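Local atomic coordinates of uncharacterized NTF2-like protein (Cytophaga hutchinsonii ATCC 33406, PDB entry 3F40), a protein that is of unknown function but has a SnoaL-like domain of the NTF2-like fold, in which a curved sheet and helices commonly enclose a small-molecule pocket. Residues L11-I16 with H64-E69; F35-P40 with E48-D53; G90-E95 with T100-Y105. All coordinates share one frame; numbering follows the deposited sequence. Where two conformers were deposited one is given.

Contact 1: L11-I16 with H64-E69; sequences LVLEFI and HKMFEE
Leu13 and Met66 meet end to end between the helix segment 11-16 and the strand segment 64-69, whose backbones stay well apart: the CA atoms of Leu13 and Met66 are 9.4 Å from each other. Met66, present as selenomethionine, covers a little over half of this gap. Its CG lies anti to the backbone N (chi1 177°) and the next torsion is again extended (chi2 171°), which carries the selenium and the methyl CE straight out from the strand. The isobutyl fork of Leu13 closes around the selenium, with CD2 of Leu13 3.7 Å and CD1 of Leu13 also 3.7 Å from SE of Met66. The branch point follows, CG of Leu13 lying 3.9 Å from CE of Met66. Leu13 sets out from the helix aside from the strand, and it is the far end of its side chain that turns to meet Met66. One helix position earlier, Val12 points its CB toward the strand, but the approach is looser, 4.2 Å from CB of Val12 to CE of Met66. The methyl thus lies where both helix residues can touch it, whereas the selenium is met by Leu13. These are purely apolar contacts of small area, near the edge of the core: Val12 is buried and Leu13 exposed. Val73 and Leu75 of the adjoining strand and Arg9 of the helix also touch Met66. From the other side of strand 60-69, Lys65 and Phe67 face the second subunit, where Lys65 forms a salt bridge with Asp72 of that subunit. The arrangement is that of an NTF2-like fold, an N-terminal helix packed over a curved mixed sheet, with Met66 bridging from the outermost strand 60-69 to the helix, beside the hydrogen bond of Glu68 to Thr8.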
loop_
_atom_site.group_PDB
_atom_site.type_symbol
_atom_site.label_atom_id
_atom_site.label_comp_id
_atom_site.label_asym_id
_atom_site.label_seq_id
_atom_site.Cartn_x
_atom_site.Cartn_y
_atom_site.Cartn_z
ATOM N N LEU A 11 -18.039 -2.722 4.440
ATOM C CA LEU A 11 -17.612 -2.066 5.710
ATOM C C LEU A 11 -16.524 -1.061 5.528
ATOM O O LEU A 11 -16.519 0.040 6.115
ATOM C CB LEU A 11 -17.045 -3.057 6.712
ATOM C CG LEU A 11 -18.018 -4.023 7.347
ATOM C CD1 LEU A 11 -17.281 -5.072 8.201
ATOM C CD2 LEU A 11 -19.062 -3.298 8.200
ATOM N N VAL A 12 -15.539 -1.435 4.736
ATOM C CA VAL A 12 -14.444 -0.495 4.568
ATOM C C VAL A 12 -14.905 0.742 3.817
ATOM O O VAL A 12 -14.588 1.877 4.197
ATOM C CB VAL A 12 -13.204 -1.146 3.913
ATOM C CG1 VAL A 12 -12.141 -0.112 3.609
ATOM C CG2 VAL A 12 -12.658 -2.277 4.831
ATOM N N LEU A 13 -15.675 0.537 2.763
ATOM C CA LEU A 13 -16.149 1.694 1.996
ATOM C C LEU A 13 -17.096 2.564 2.812
ATOM O O LEU A 13 -17.120 3.787 2.629
ATOM C CB LEU A 13 -16.763 1.241 0.682
ATOM C CG LEU A 13 -15.716 0.681 -0.266
ATOM C CD1 LEU A 13 -16.361 0.310 -1.620
ATOM C CD2 LEU A 13 -14.522 1.627 -0.493
ATOM N N GLU A 14 -17.893 1.938 3.654
ATOM C CA GLU A 14 -18.775 2.702 4.545
ATOM C C GLU A 14 -17.963 3.524 5.523
ATOM O O GLU A 14 -18.315 4.655 5.834
ATOM C CB GLU A 14 -19.695 1.796 5.321
ATOM C CG GLU A 14 -20.731 1.148 4.476
ATOM C CD GLU A 14 -21.576 0.189 5.228
ATOM O OE1 GLU A 14 -21.289 -0.028 6.476
ATOM O OE2 GLU A 14 -22.475 -0.355 4.526
ATOM N N PHE A 15 -16.881 2.960 6.030
ATOM C CA PHE A 15 -15.997 3.709 6.957
ATOM C C PHE A 15 -15.420 4.927 6.269
ATOM O O PHE A 15 -15.440 6.035 6.816
ATOM C CB PHE A 15 -14.881 2.769 7.481
ATOM C CG PHE A 15 -13.903 3.434 8.408
ATOM C CD1 PHE A 15 -14.296 3.803 9.689
ATOM C CD2 PHE A 15 -12.590 3.656 8.040
ATOM C CE1 PHE A 15 -13.413 4.423 10.543
ATOM C CE2 PHE A 15 -11.717 4.259 8.910
ATOM C CZ PHE A 15 -12.133 4.634 10.161
ATOM N N ILE A 16 -14.917 4.740 5.051
ATOM C CA ILE A 16 -14.354 5.848 4.307
ATOM C C ILE A 16 -15.441 6.884 4.008
ATOM O O ILE A 16 -15.187 8.083 4.146
ATOM C CB ILE A 16 -13.683 5.410 3.007
ATOM C CG1 ILE A 16 -12.522 4.478 3.315
ATOM C CG2 ILE A 16 -13.226 6.602 2.196
ATOM C CD1 ILE A 16 -11.408 5.086 4.166
ATOM N N HIS A 64 -8.806 5.300 -5.251
ATOM C CA HIS A 64 -8.463 4.988 -6.646
ATOM C C HIS A 64 -8.518 3.508 -6.946
ATOM O O HIS A 64 -8.883 3.108 -8.046
ATOM C CB HIS A 64 -7.095 5.541 -6.987
ATOM C CG HIS A 64 -7.088 7.027 -7.022
ATOM N ND1 HIS A 64 -6.308 7.802 -6.198
ATOM C CD2 HIS A 64 -7.821 7.883 -7.768
ATOM C CE1 HIS A 64 -6.542 9.077 -6.457
ATOM N NE2 HIS A 64 -7.463 9.152 -7.398
ATOM N N LYS A 65 -8.141 2.678 -5.987
ATOM C CA LYS A 65 -8.130 1.215 -6.161
ATOM C C LYS A 65 -8.431 0.559 -4.854
ATOM O O LYS A 65 -8.086 1.078 -3.792
ATOM C CB LYS A 65 -6.776 0.724 -6.667
ATOM C CG LYS A 65 -6.381 1.291 -7.998
ATOM C CD LYS A 65 -4.976 0.887 -8.371
ATOM C CE LYS A 65 -4.478 1.601 -9.645
ATOM N NZ LYS A 65 -5.118 1.159 -10.906
HETATM N N MSE A 66 -9.101 -0.576 -4.940
HETATM C CA MSE A 66 -9.428 -1.373 -3.777
HETATM C C MSE A 66 -9.108 -2.816 -4.072
HETATM O O MSE A 66 -9.469 -3.350 -5.141
HETATM C CB MSE A 66 -10.900 -1.212 -3.459
HETATM C CG MSE A 66 -11.379 -2.054 -2.311
HETATM SE SE MSE A 66 -13.142 -1.557 -1.857
HETATM C CE MSE A 66 -13.101 -2.186 -0.134
ATOM N N PHE A 67 -8.461 -3.439 -3.107
ATOM C CA PHE A 67 -8.113 -4.835 -3.147
ATOM C C PHE A 67 -8.639 -5.547 -1.921
ATOM O O PHE A 67 -8.738 -4.966 -0.855
ATOM C CB PHE A 67 -6.584 -5.062 -3.134
ATOM C CG PHE A 67 -5.849 -4.357 -4.210
ATOM C CD1 PHE A 67 -5.430 -3.060 -4.066
ATOM C CD2 PHE A 67 -5.482 -5.047 -5.362
ATOM C CE1 PHE A 67 -4.710 -2.436 -5.063
ATOM C CE2 PHE A 67 -4.761 -4.421 -6.365
ATOM C CZ PHE A 67 -4.396 -3.104 -6.213
ATOM N N GLU A 68 -8.972 -6.828 -2.071
ATOM C CA GLU A 68 -9.325 -7.679 -0.918
ATOM C C GLU A 68 -8.678 -9.046 -1.055
ATOM O O GLU A 68 -8.596 -9.618 -2.141
ATOM C CB GLU A 68 -10.842 -7.912 -0.718
ATOM C CG GLU A 68 -11.155 -8.600 0.657
ATOM C CD GLU A 68 -12.643 -8.633 1.018
ATOM O OE1 GLU A 68 -13.462 -9.011 0.176
ATOM O OE2 GLU A 68 -12.992 -8.267 2.164
ATOM N N GLU A 69 -8.227 -9.553 0.083
ATOM C CA GLU A 69 -7.658 -10.906 0.172
ATOM C C GLU A 69 -7.934 -11.370 1.591
ATOM O O GLU A 69 -7.385 -10.851 2.537
ATOM C CB GLU A 69 -6.168 -10.885 -0.147
ATOM C CG GLU A 69 -5.510 -12.243 -0.260
ATOM C CD GLU A 69 -6.108 -13.023 -1.399
ATOM O OE1 GLU A 69 -6.066 -12.537 -2.552
ATOM O OE2 GLU A 69 -6.621 -14.119 -1.135
#

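Contact 2: F35-P40 with E48-D53; sequences FTFNGP and ERYMND
Phe37 on strand 35-39 and Tyr50 on helix 47-57 are where the two backbones come nearest, their CA atoms 7.2 Å apart. From the strand, Phe35 and Phe37 both send their side chains toward the helix, and the Tyr50 ring meets both. A trans first torsion (chi1 -171°) carries the Tyr50 ring away from the helix and up to the strand; the residue was modelled in two conformers, and the arrangement described is that of one. Its ring forms an offset stack with Phe37, centroids 4.6 Å apart and planes 19° from parallel. CE1 of Tyr50 sits over one face of the Phe37 ring, displaced toward the rim and 3.3 Å from Phe37 CD1, while the hydroxyl OH of Tyr50 passes beyond, 3.4 Å from Phe37 CE1. The three rings make a partly buried aromatic cluster where helix 47-57 packs on the sheet of this NTF2-like fold, and Leu102 of the next strand adds to it against Tyr50. Phe35 meets the ring of Tyr50 at a steeper tilt, 40° between planes, with CE2 of Phe35 3.4 Å from Tyr50 CD2. On the helix itself, Asp53 has a long salt bridge to Arg49, and its OD2 also pairs with Arg44 of strand 42-45.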
loop_
_atom_site.group_PDB
_atom_site.type_symbol
_atom_site.label_atom_id
_atom_site.label_comp_id
_atom_site.label_asym_id
_atom_site.label_seq_id
_atom_site.Cartn_x
_atom_site.Cartn_y
_atom_site.Cartn_z
ATOM N N PHE A 35 -9.357 -1.429 18.287
ATOM C CA PHE A 35 -8.736 -1.078 16.997
ATOM C C PHE A 35 -7.378 -0.447 17.225
ATOM O O PHE A 35 -7.204 0.383 18.125
ATOM C CB PHE A 35 -9.656 -0.092 16.305
ATOM C CG PHE A 35 -9.058 0.648 15.128
ATOM C CD1 PHE A 35 -9.116 0.115 13.856
ATOM C CD2 PHE A 35 -8.464 1.903 15.304
ATOM C CE1 PHE A 35 -8.614 0.815 12.794
ATOM C CE2 PHE A 35 -7.954 2.594 14.239
ATOM C CZ PHE A 35 -8.051 2.055 12.979
ATOM N N THR A 36 -6.429 -0.824 16.384
ATOM C CA THR A 36 -5.163 -0.141 16.349
ATOM C C THR A 36 -4.919 0.569 15.039
ATOM O O THR A 36 -5.364 0.141 13.995
ATOM C CB THR A 36 -3.985 -1.108 16.592
ATOM O OG1 THR A 36 -3.895 -2.056 15.525
ATOM C CG2 THR A 36 -4.151 -1.848 17.933
ATOM N N PHE A 37 -4.195 1.662 15.165
ATOM C CA PHE A 37 -3.711 2.452 14.039
ATOM C C PHE A 37 -2.198 2.504 14.047
ATOM O O PHE A 37 -1.596 2.754 15.094
ATOM C CB PHE A 37 -4.227 3.896 14.097
ATOM C CG PHE A 37 -3.640 4.768 13.042
ATOM C CD1 PHE A 37 -4.140 4.728 11.736
ATOM C CD2 PHE A 37 -2.581 5.614 13.318
ATOM C CE1 PHE A 37 -3.585 5.519 10.742
ATOM C CE2 PHE A 37 -2.024 6.399 12.318
ATOM C CZ PHE A 37 -2.528 6.347 11.053
ATOM N N ASN A 38 -1.596 2.318 12.878
ATOM C CA ASN A 38 -0.184 2.570 12.641
ATOM C C ASN A 38 -0.013 3.348 11.375
ATOM O O ASN A 38 -0.507 2.974 10.326
ATOM C CB ASN A 38 0.585 1.301 12.517
ATOM C CG ASN A 38 0.858 0.706 13.792
ATOM O OD1 ASN A 38 1.961 0.902 14.391
ATOM N ND2 ASN A 38 -0.079 -0.037 14.268
ATOM N N GLY A 39 0.718 4.438 11.485
ATOM C CA GLY A 39 1.047 5.255 10.342
ATOM C C GLY A 39 2.451 5.788 10.487
ATOM O O GLY A 39 3.116 5.543 11.516
ATOM N N PRO A 40 2.901 6.548 9.494
ATOM C CA PRO A 40 4.267 7.088 9.550
ATOM C C PRO A 40 4.563 7.925 10.790
ATOM O O PRO A 40 5.724 8.025 11.259
ATOM C CB PRO A 40 4.320 7.996 8.334
ATOM C CG PRO A 40 3.286 7.550 7.433
ATOM C CD PRO A 40 2.226 6.830 8.220
ATOM N N GLU A 48 -11.583 4.747 20.331
ATOM C CA GLU A 48 -11.942 6.029 20.920
ATOM C C GLU A 48 -10.883 7.084 20.605
ATOM O O GLU A 48 -11.166 8.189 20.144
ATOM C CB GLU A 48 -12.110 5.877 22.427
ATOM C CG GLU A 48 -12.499 7.167 23.158
ATOM N N ARG A 49 -9.648 6.723 20.854
ATOM C CA ARG A 49 -8.551 7.629 20.661
ATOM C C ARG A 49 -8.392 7.961 19.183
ATOM O O ARG A 49 -8.229 9.102 18.799
ATOM C CB ARG A 49 -7.257 7.012 21.191
ATOM C CG ARG A 49 -6.032 7.801 20.857
ATOM C CD ARG A 49 -6.165 9.291 21.221
ATOM N NE ARG A 49 -4.911 9.977 20.893
ATOM C CZ ARG A 49 -3.877 10.053 21.728
ATOM N NH1 ARG A 49 -3.984 9.568 22.962
ATOM N NH2 ARG A 49 -2.759 10.648 21.351
ATOM N N TYR A 50 -8.466 6.959 18.311
ATOM C CA TYR A 50 -8.295 7.229 16.875
ATOM C C TYR A 50 -9.435 8.113 16.356
ATOM O O TYR A 50 -9.214 9.062 15.611
ATOM C CB TYR A 50 -8.183 5.943 16.054
ATOM C CG TYR A 50 -7.795 6.197 14.602
ATOM C CD1 TYR A 50 -6.585 6.779 14.281
ATOM C CD2 TYR A 50 -8.640 5.848 13.554
ATOM C CE1 TYR A 50 -6.227 7.006 12.970
ATOM C CE2 TYR A 50 -8.303 6.079 12.236
ATOM C CZ TYR A 50 -7.097 6.652 11.945
ATOM O OH TYR A 50 -6.720 6.862 10.647
HETATM N N MSE A 51 -10.660 7.828 16.782
HETATM C CA MSE A 51 -11.804 8.636 16.290
HETATM C C MSE A 51 -11.782 10.065 16.833
HETATM O O MSE A 51 -12.191 10.983 16.163
HETATM C CB MSE A 51 -13.118 7.951 16.580
HETATM C CG MSE A 51 -13.283 6.704 15.711
HETATM SE SE MSE A 51 -13.118 6.994 13.784
HETATM C CE MSE A 51 -14.170 8.585 13.632
ATOM N N ASN A 52 -11.262 10.250 18.038
ATOM C CA ASN A 52 -11.124 11.619 18.576
ATOM C C ASN A 52 -10.149 12.400 17.693
ATOM O O ASN A 52 -10.366 13.578 17.355
ATOM C CB ASN A 52 -10.666 11.618 20.038
ATOM C CG ASN A 52 -11.753 11.218 21.001
ATOM O OD1 ASN A 52 -12.941 11.285 20.684
ATOM N ND2 ASN A 52 -11.355 10.846 22.213
ATOM N N ASP A 53 -9.056 11.744 17.321
ATOM C CA ASP A 53 -8.106 12.367 16.384
ATOM C C ASP A 53 -8.765 12.659 15.047
ATOM O O ASP A 53 -8.619 13.735 14.479
ATOM C CB ASP A 53 -6.883 11.488 16.114
ATOM C CG ASP A 53 -5.906 11.471 17.245
ATOM O OD1 ASP A 53 -6.020 12.286 18.155
ATOM O OD2 ASP A 53 -5.045 10.578 17.206
#

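Contact 3: G90-E95 with T100-Y105; sequences GLYHLE and TSLHVY
His93 and the pair Thr100-Ser101 meet in the hairpin formed by strands 84-95 and 98-105, which run antiparallel. From its start the His93 side chain is lined by hydroxyls: CB lies 3.2 Å from Ser101 OG. From there CG heads directly away from the residue's own N (chi1 -172°), which lays the ring beside Thr100 and Glu95. The ring atoms CG and CD2 turn to Thr100, whose OG1 sits at the ring edge, near its plane, 3.3 Å from His93 CD2. At the tip, NE2 gives its hydrogen to OE2 of Glu95, 2.8 Å away and only 2° out of the ring plane, although the carboxylate is met on its anti side. The other ring nitrogen, ND1, is hydrogen-bonded to Asp72 of the same chain, so both nitrogens have carboxylate partners that should fix the ring's rotation. Behind the side chain the backbone is irregular. His93 N binds Ser101 O at 3.0 Å, while His93 O takes Thr100 N at 2.8 Å and, weakly, Ser101 N, which makes Thr100 and Ser101 a classic beta bulge opposite His93. Farther along, Leu91 and His103 exchange two backbone bonds, and a water connects Leu91 O, Ser101 OG and His103 ND1 on the face that carries His93. On the face that carries Tyr92 the packing is largely apolar: CD1 of Leu102 stands over the centre of the Tyr92 ring, 3.5 Å from Tyr92 CZ and 14° off the ring normal, a CH-pi contact. The phenol OH of Tyr92 is bonded to Tyr77 OH. This hairpin lies in the middle of the sheet, with strand 72-81 hydrogen-bonded beyond 84-95 and strand 35-39 beyond 98-105. Helix 8-20 covers the Tyr92 face through Ile16, Leu11 and Val12, and at the Leu91 face Phe67 of the second subunit packs on Leu91.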
loop_
_atom_site.group_PDB
_atom_site.type_symbol
_atom_site.label_atom_id
_atom_site.label_comp_id
_atom_site.label_asym_id
_atom_site.label_seq_id
_atom_site.Cartn_x
_atom_site.Cartn_y
_atom_site.Cartn_z
ATOM N N GLY A 90 -3.558 2.114 2.269
ATOM C CA GLY A 90 -4.110 1.808 3.584
ATOM C C GLY A 90 -4.505 0.351 3.646
ATOM O O GLY A 90 -5.279 -0.137 2.823
ATOM N N LEU A 91 -3.968 -0.352 4.644
ATOM C CA LEU A 91 -4.207 -1.774 4.851
ATOM C C LEU A 91 -5.107 -1.953 6.075
ATOM O O LEU A 91 -4.726 -1.642 7.202
ATOM C CB LEU A 91 -2.880 -2.480 5.071
ATOM C CG LEU A 91 -2.936 -3.956 5.395
ATOM C CD1 LEU A 91 -3.481 -4.776 4.227
ATOM C CD2 LEU A 91 -1.530 -4.432 5.802
ATOM N N TYR A 92 -6.333 -2.405 5.821
ATOM C CA TYR A 92 -7.359 -2.601 6.828
ATOM C C TYR A 92 -7.529 -4.092 7.094
ATOM O O TYR A 92 -7.720 -4.874 6.142
ATOM C CB TYR A 92 -8.704 -2.010 6.343
ATOM C CG TYR A 92 -8.679 -0.544 6.068
ATOM C CD1 TYR A 92 -8.135 -0.040 4.901
ATOM C CD2 TYR A 92 -9.214 0.348 6.953
ATOM C CE1 TYR A 92 -8.053 1.326 4.681
ATOM C CE2 TYR A 92 -9.128 1.725 6.740
ATOM C CZ TYR A 92 -8.528 2.206 5.606
ATOM O OH TYR A 92 -8.412 3.557 5.388
ATOM N N HIS A 93 -7.506 -4.465 8.374
ATOM C CA HIS A 93 -7.765 -5.852 8.762
ATOM C C HIS A 93 -9.142 -5.913 9.424
ATOM O O HIS A 93 -9.466 -5.041 10.236
ATOM C CB HIS A 93 -6.703 -6.353 9.742
ATOM C CG HIS A 93 -6.793 -7.813 10.022
ATOM N ND1 HIS A 93 -6.340 -8.759 9.133
ATOM C CD2 HIS A 93 -7.270 -8.487 11.099
ATOM C CE1 HIS A 93 -6.543 -9.962 9.650
ATOM N NE2 HIS A 93 -7.138 -9.821 10.823
ATOM N N LEU A 94 -9.898 -6.931 9.071
ATOM C CA LEU A 94 -11.265 -7.116 9.599
ATOM C C LEU A 94 -11.409 -8.469 10.219
ATOM O O LEU A 94 -10.914 -9.496 9.710
ATOM C CB LEU A 94 -12.281 -6.961 8.474
ATOM C CG LEU A 94 -12.229 -5.541 7.839
ATOM C CD1 LEU A 94 -11.401 -5.552 6.568
ATOM C CD2 LEU A 94 -13.622 -4.950 7.569
ATOM N N GLU A 95 -12.119 -8.457 11.329
ATOM C CA GLU A 95 -12.464 -9.681 12.026
ATOM C C GLU A 95 -13.787 -9.454 12.672
ATOM O O GLU A 95 -14.064 -8.403 13.219
ATOM C CB GLU A 95 -11.463 -10.039 13.107
ATOM C CG GLU A 95 -10.122 -10.366 12.519
ATOM C CD GLU A 95 -9.135 -10.984 13.461
ATOM O OE1 GLU A 95 -9.444 -11.180 14.656
ATOM O OE2 GLU A 95 -8.034 -11.318 12.978
ATOM N N THR A 100 -10.325 -4.112 12.706
ATOM C CA THR A 100 -9.515 -4.258 13.909
ATOM C C THR A 100 -8.181 -3.506 13.831
ATOM O O THR A 100 -7.579 -3.228 14.850
ATOM C CB THR A 100 -9.251 -5.733 14.246
ATOM O OG1 THR A 100 -8.530 -6.314 13.185
ATOM C CG2 THR A 100 -10.576 -6.509 14.495
ATOM N N SER A 101 -7.742 -3.168 12.625
ATOM C CA SER A 101 -6.518 -2.399 12.461
ATOM C C SER A 101 -6.460 -1.704 11.134
ATOM O O SER A 101 -7.008 -2.161 10.157
ATOM C CB SER A 101 -5.283 -3.294 12.595
ATOM O OG SER A 101 -5.183 -4.260 11.588
ATOM N N LEU A 102 -5.671 -0.638 11.152
ATOM C CA LEU A 102 -5.264 0.097 9.943
ATOM C C LEU A 102 -3.766 0.349 10.034
ATOM O O LEU A 102 -3.281 0.819 11.058
ATOM C CB LEU A 102 -6.006 1.426 9.848
ATOM C CG LEU A 102 -5.535 2.396 8.760
ATOM C CD1 LEU A 102 -5.568 1.788 7.343
ATOM C CD2 LEU A 102 -6.377 3.659 8.787
ATOM N N HIS A 103 -3.062 -0.001 8.966
ATOM C CA HIS A 103 -1.699 0.394 8.749
ATOM C C HIS A 103 -1.667 1.217 7.473
ATOM O O HIS A 103 -2.071 0.701 6.433
ATOM C CB HIS A 103 -0.821 -0.835 8.541
ATOM C CG HIS A 103 -0.614 -1.638 9.765
ATOM N ND1 HIS A 103 -1.602 -2.442 10.298
ATOM C CD2 HIS A 103 0.470 -1.783 10.562
ATOM C CE1 HIS A 103 -1.131 -3.035 11.391
ATOM N NE2 HIS A 103 0.123 -2.646 11.571
ATOM N N VAL A 104 -1.260 2.480 7.573
ATOM C CA VAL A 104 -1.241 3.358 6.395
ATOM C C VAL A 104 0.204 3.697 6.039
ATOM O O VAL A 104 1.039 3.928 6.898
ATOM C CB VAL A 104 -2.159 4.617 6.603
ATOM C CG1 VAL A 104 -1.645 5.528 7.668
ATOM C CG2 VAL A 104 -2.364 5.342 5.288
ATOM N N TYR A 105 0.454 3.678 4.746
ATOM C CA TYR A 105 1.788 3.817 4.163
ATOM C C TYR A 105 1.856 5.048 3.283
ATOM O O TYR A 105 1.122 5.138 2.318
ATOM C CB TYR A 105 2.143 2.601 3.307
ATOM C CG TYR A 105 2.112 1.276 3.988
ATOM C CD1 TYR A 105 0.926 0.598 4.159
ATOM C CD2 TYR A 105 3.279 0.683 4.425
ATOM C CE1 TYR A 105 0.906 -0.642 4.769
ATOM C CE2 TYR A 105 3.273 -0.547 5.006
ATOM C CZ TYR A 105 2.066 -1.207 5.198
ATOM O OH TYR A 105 2.051 -2.465 5.751
HETATM O O HOH W 1 -3.987 -3.458 9.259
#

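All three contacts share one sheet, with contact 3 in its middle. The centres of contacts 1 and 3 are about 10 Å apart. Those of contacts 2 and 3 are about 11 Å apart. Contacts 1 and 2 sit about 18 Å apart, centre to centre, on opposite sides of the chain's centre. Strand 35-39 continues the sheet of contact 3, with probable hydrogen bonds between Asn38 and both Leu102 and Val104. Helix 8-20 joins contact 1 to contact 3, where CD1 of Ile16 is 3.6 Å from OH of Tyr92, and touches contact 2 where Phe15 meets Met51. Contacts 1 and 3 also reach the second subunit. With the function unknown, none of the contacts can be assigned to an active site.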